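Local coordinates for protein neurotoxin (Clostridium botulinum, PDB 3N7L) that probably binds gangliosides on nerve cells through its receptor-binding domain, the part of a botulinum neurotoxin that recognises the neuronal surface, at residues G375-G380 with T415-V420. Numbering follows the deposited sequence.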
ATOM      1  N   GLY A 375       8.843  13.521  22.445  1.00 25.18           N
ATOM      2  CA  GLY A 375       9.912  12.790  21.790  1.00 24.66           C
ATOM      3  C   GLY A 375       9.419  11.972  20.615  1.00 22.17           C
ATOM      4  O   GLY A 375       8.234  11.997  20.296  1.00 21.26           O
ATOM      5  N   ILE A 376      10.325  11.246  19.970  1.00 21.22           N
ATOM      6  CA  ILE A 376       9.947  10.433  18.824  1.00 20.54           C
ATOM      7  C   ILE A 376      10.377   8.980  19.034  1.00 19.56           C
ATOM      8  O   ILE A 376      11.365   8.710  19.713  1.00 20.51           O
ATOM      9  CB  ILE A 376      10.562  11.017  17.518  1.00 21.81           C
ATOM     10  CG1 ILE A 376       9.984  10.298  16.299  1.00 22.73           C
ATOM     11  CG2 ILE A 376      12.086  10.913  17.552  1.00 20.81           C
ATOM     12  CD1 ILE A 376      10.419  10.904  14.984  1.00 22.14           C
ATOM     13  N   LEU A 377       9.616   8.047  18.469  1.00 19.37           N
ATOM     14  CA  LEU A 377       9.921   6.627  18.615  1.00 18.95           C
ATOM     15  C   LEU A 377      10.849   6.141  17.512  1.00 19.49           C
ATOM     16  O   LEU A 377      10.553   6.292  16.330  1.00 20.78           O
ATOM     17  CB  LEU A 377       8.633   5.784  18.590  1.00 18.28           C
ATOM     18  CG  LEU A 377       8.835   4.266  18.762  1.00 18.17           C
ATOM     19  CD1 LEU A 377       9.418   3.979  20.143  1.00 17.63           C
ATOM     20  CD2 LEU A 377       7.509   3.538  18.604  1.00 17.22           C
ATOM     21  N   SER A 378      11.972   5.558  17.906  1.00 19.80           N
ATOM     22  CA  SER A 378      12.919   5.033  16.944  1.00 20.39           C
ATOM     23  C   SER A 378      13.285   3.602  17.346  1.00 20.39           C
ATOM     24  O   SER A 378      12.564   2.958  18.111  1.00 18.93           O
ATOM     25  CB  SER A 378      14.167   5.917  16.888  1.00 23.22           C
ATOM     26  OG  SER A 378      14.981   5.572  15.781  1.00 25.58           O
ATOM     27  N   ILE A 379      14.413   3.118  16.845  1.00 20.00           N
ATOM     28  CA  ILE A 379      14.852   1.760  17.126  1.00 19.18           C
ATOM     29  C   ILE A 379      16.374   1.739  17.126  1.00 21.02           C
ATOM     30  O   ILE A 379      17.007   2.565  16.478  1.00 21.72           O
ATOM     31  CB  ILE A 379      14.301   0.803  16.037  1.00 19.44           C
ATOM     32  CG1 ILE A 379      14.554  -0.656  16.402  1.00 20.28           C
ATOM     33  CG2 ILE A 379      14.951   1.125  14.694  1.00 20.11           C
ATOM     34  CD1 ILE A 379      13.811  -1.625  15.474  1.00 19.57           C
ATOM     35  N   GLY A 380      16.965   0.802  17.856  1.00 21.36           N
ATOM     36  CA  GLY A 380      18.414   0.729  17.887  1.00 22.57           C
ATOM     37  C   GLY A 380      18.906  -0.396  18.768  1.00 22.63           C
ATOM     38  O   GLY A 380      18.150  -0.955  19.566  1.00 20.97           O
ATOM     39  N   THR A 415      12.433   5.980  12.049  1.00 23.08           N
ATOM     40  CA  THR A 415      11.281   6.442  12.819  1.00 22.32           C
ATOM     41  C   THR A 415       9.987   6.113  12.075  1.00 20.77           C
ATOM     42  O   THR A 415       8.901   6.513  12.501  1.00 20.33           O
ATOM     43  CB  THR A 415      11.329   7.978  13.073  1.00 22.04           C
ATOM     44  OG1 THR A 415      11.294   8.678  11.824  1.00 24.54           O
ATOM     45  CG2 THR A 415      12.592   8.353  13.809  1.00 23.05           C
ATOM     46  N   HIS A 416      10.105   5.395  10.957  1.00 19.24           N
ATOM     47  CA  HIS A 416       8.927   5.015  10.173  1.00 21.09           C
ATOM     48  C   HIS A 416       8.438   3.632  10.590  1.00 20.59           C
ATOM     49  O   HIS A 416       9.141   2.635  10.413  1.00 20.27           O
ATOM     50  CB  HIS A 416       9.238   5.002   8.671  1.00 21.66           C
ATOM     51  CG  HIS A 416       9.631   6.337   8.116  1.00 25.38           C
ATOM     52  ND1 HIS A 416       9.651   7.489   8.874  1.00 25.26           N
ATOM     53  CD2 HIS A 416      10.043   6.697   6.877  1.00 25.72           C
ATOM     54  CE1 HIS A 416      10.061   8.499   8.128  1.00 24.71           C
ATOM     55  NE2 HIS A 416      10.305   8.045   6.913  1.00 26.87           N
ATOM     56  N   TRP A 417       7.226   3.579  11.136  1.00 20.87           N
ATOM     57  CA  TRP A 417       6.655   2.321  11.588  1.00 20.82           C
ATOM     58  C   TRP A 417       5.501   1.856  10.715  1.00 21.05           C
ATOM     59  O   TRP A 417       4.655   2.646  10.295  1.00 19.61           O
ATOM     60  CB  TRP A 417       6.195   2.440  13.039  1.00 20.64           C
ATOM     61  CG  TRP A 417       7.321   2.721  13.986  1.00 20.09           C
ATOM     62  CD1 TRP A 417       7.792   3.947  14.360  1.00 20.98           C
ATOM     63  CD2 TRP A 417       8.150   1.754  14.638  1.00 19.50           C
ATOM     64  NE1 TRP A 417       8.870   3.802  15.206  1.00 20.34           N
ATOM     65  CE2 TRP A 417       9.110   2.465  15.394  1.00 19.34           C
ATOM     66  CE3 TRP A 417       8.179   0.352  14.657  1.00 17.72           C
ATOM     67  CZ2 TRP A 417      10.088   1.822  16.162  1.00 19.41           C
ATOM     68  CZ3 TRP A 417       9.151  -0.289  15.419  1.00 16.39           C
ATOM     69  CH2 TRP A 417      10.092   0.447  16.161  1.00 19.00           C
ATOM     70  N   VAL A 418       5.481   0.557  10.454  1.00 19.92           N
ATOM     71  CA  VAL A 418       4.454  -0.044   9.626  1.00 20.03           C
ATOM     72  C   VAL A 418       3.622  -1.048  10.413  1.00 19.74           C
ATOM     73  O   VAL A 418       4.084  -1.586  11.419  1.00 19.69           O
ATOM     74  CB  VAL A 418       5.097  -0.753   8.432  1.00 22.05           C
ATOM     75  CG1 VAL A 418       4.096  -1.636   7.770  1.00 29.08           C
ATOM     76  CG2 VAL A 418       5.634   0.274   7.446  1.00 21.72           C
ATOM     77  N   PHE A 419       2.394  -1.285   9.952  1.00 17.94           N
ATOM     78  CA  PHE A 419       1.489  -2.230  10.594  1.00 18.34           C
ATOM     79  C   PHE A 419       0.905  -3.228   9.592  1.00 17.93           C
ATOM     80  O   PHE A 419       0.158  -2.859   8.686  1.00 19.03           O
ATOM     81  CB  PHE A 419       0.350  -1.492  11.305  1.00 16.06           C
ATOM     82  CG  PHE A 419       0.822  -0.531  12.349  1.00 17.62           C
ATOM     83  CD1 PHE A 419       1.051   0.803  12.029  1.00 17.55           C
ATOM     84  CD2 PHE A 419       1.089  -0.970  13.645  1.00 19.92           C
ATOM     85  CE1 PHE A 419       1.543   1.693  12.989  1.00 18.71           C
ATOM     86  CE2 PHE A 419       1.583  -0.092  14.611  1.00 21.28           C
ATOM     87  CZ  PHE A 419       1.811   1.246  14.279  1.00 21.38           C
ATOM     88  N   VAL A 420       1.258  -4.495   9.762  1.00 19.20           N
ATOM     89  CA  VAL A 420       0.768  -5.544   8.885  1.00 18.13           C
ATOM     90  C   VAL A 420      -0.371  -6.262   9.593  1.00 19.25           C
ATOM     91  O   VAL A 420      -0.180  -6.851  10.658  1.00 18.01           O
ATOM     92  CB  VAL A 420       1.873  -6.566   8.563  1.00 17.64           C
ATOM     93  CG1 VAL A 420       1.341  -7.621   7.589  1.00 18.36           C
ATOM     94  CG2 VAL A 420       3.079  -5.848   7.973  1.00 18.69           C
TER
HETATM   95  O   HOH W   1       8.255   7.220  15.092  1.00 23.20           O
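L377 lays its CD2 methyl over one face of the W417 indole, 4.0 Å from the centroid of the five-membered ring, a CH-pi contact offset toward the rim. With CG anti to the backbone N (chi1 -179°), the leucine's branched end offers a methyl to the aromatic face while its carbonyl meets the ring's edge. There W417 NE1 gives a nearly straight hydrogen bond to L377 O at 3.2 Å; the oxygen lies in the indole plane, yet the nitrogen stands well above the carbonyl plane. Tryptophan suits this buried place because it fills the core and still spends its side chain's one polar hydrogen on a main-chain acceptor. S378 O also lies at the ring's edge, 3.3 Å from W417 CZ2. A water sits 2.8 Å from both L377 O and T415 O, close enough to hydrogen-bond to either. T415 serves two environments: its CG2 packs 3.6 Å from CD1 of I376, whose extended chain is long enough to reach it, whereas OG1 hydrogen-bonds with S412 O and Q362 OE1. F268 and N251 also pack against W417. Segments 375-380 and 417-420 run at 77° to each other; side-chain packing and an indole-to-backbone hydrogen bond, rather than strand pairing, join strands 373-384 and 417-421 inside the beta-trefoil subdomain of the clostridial neurotoxin receptor-binding domain.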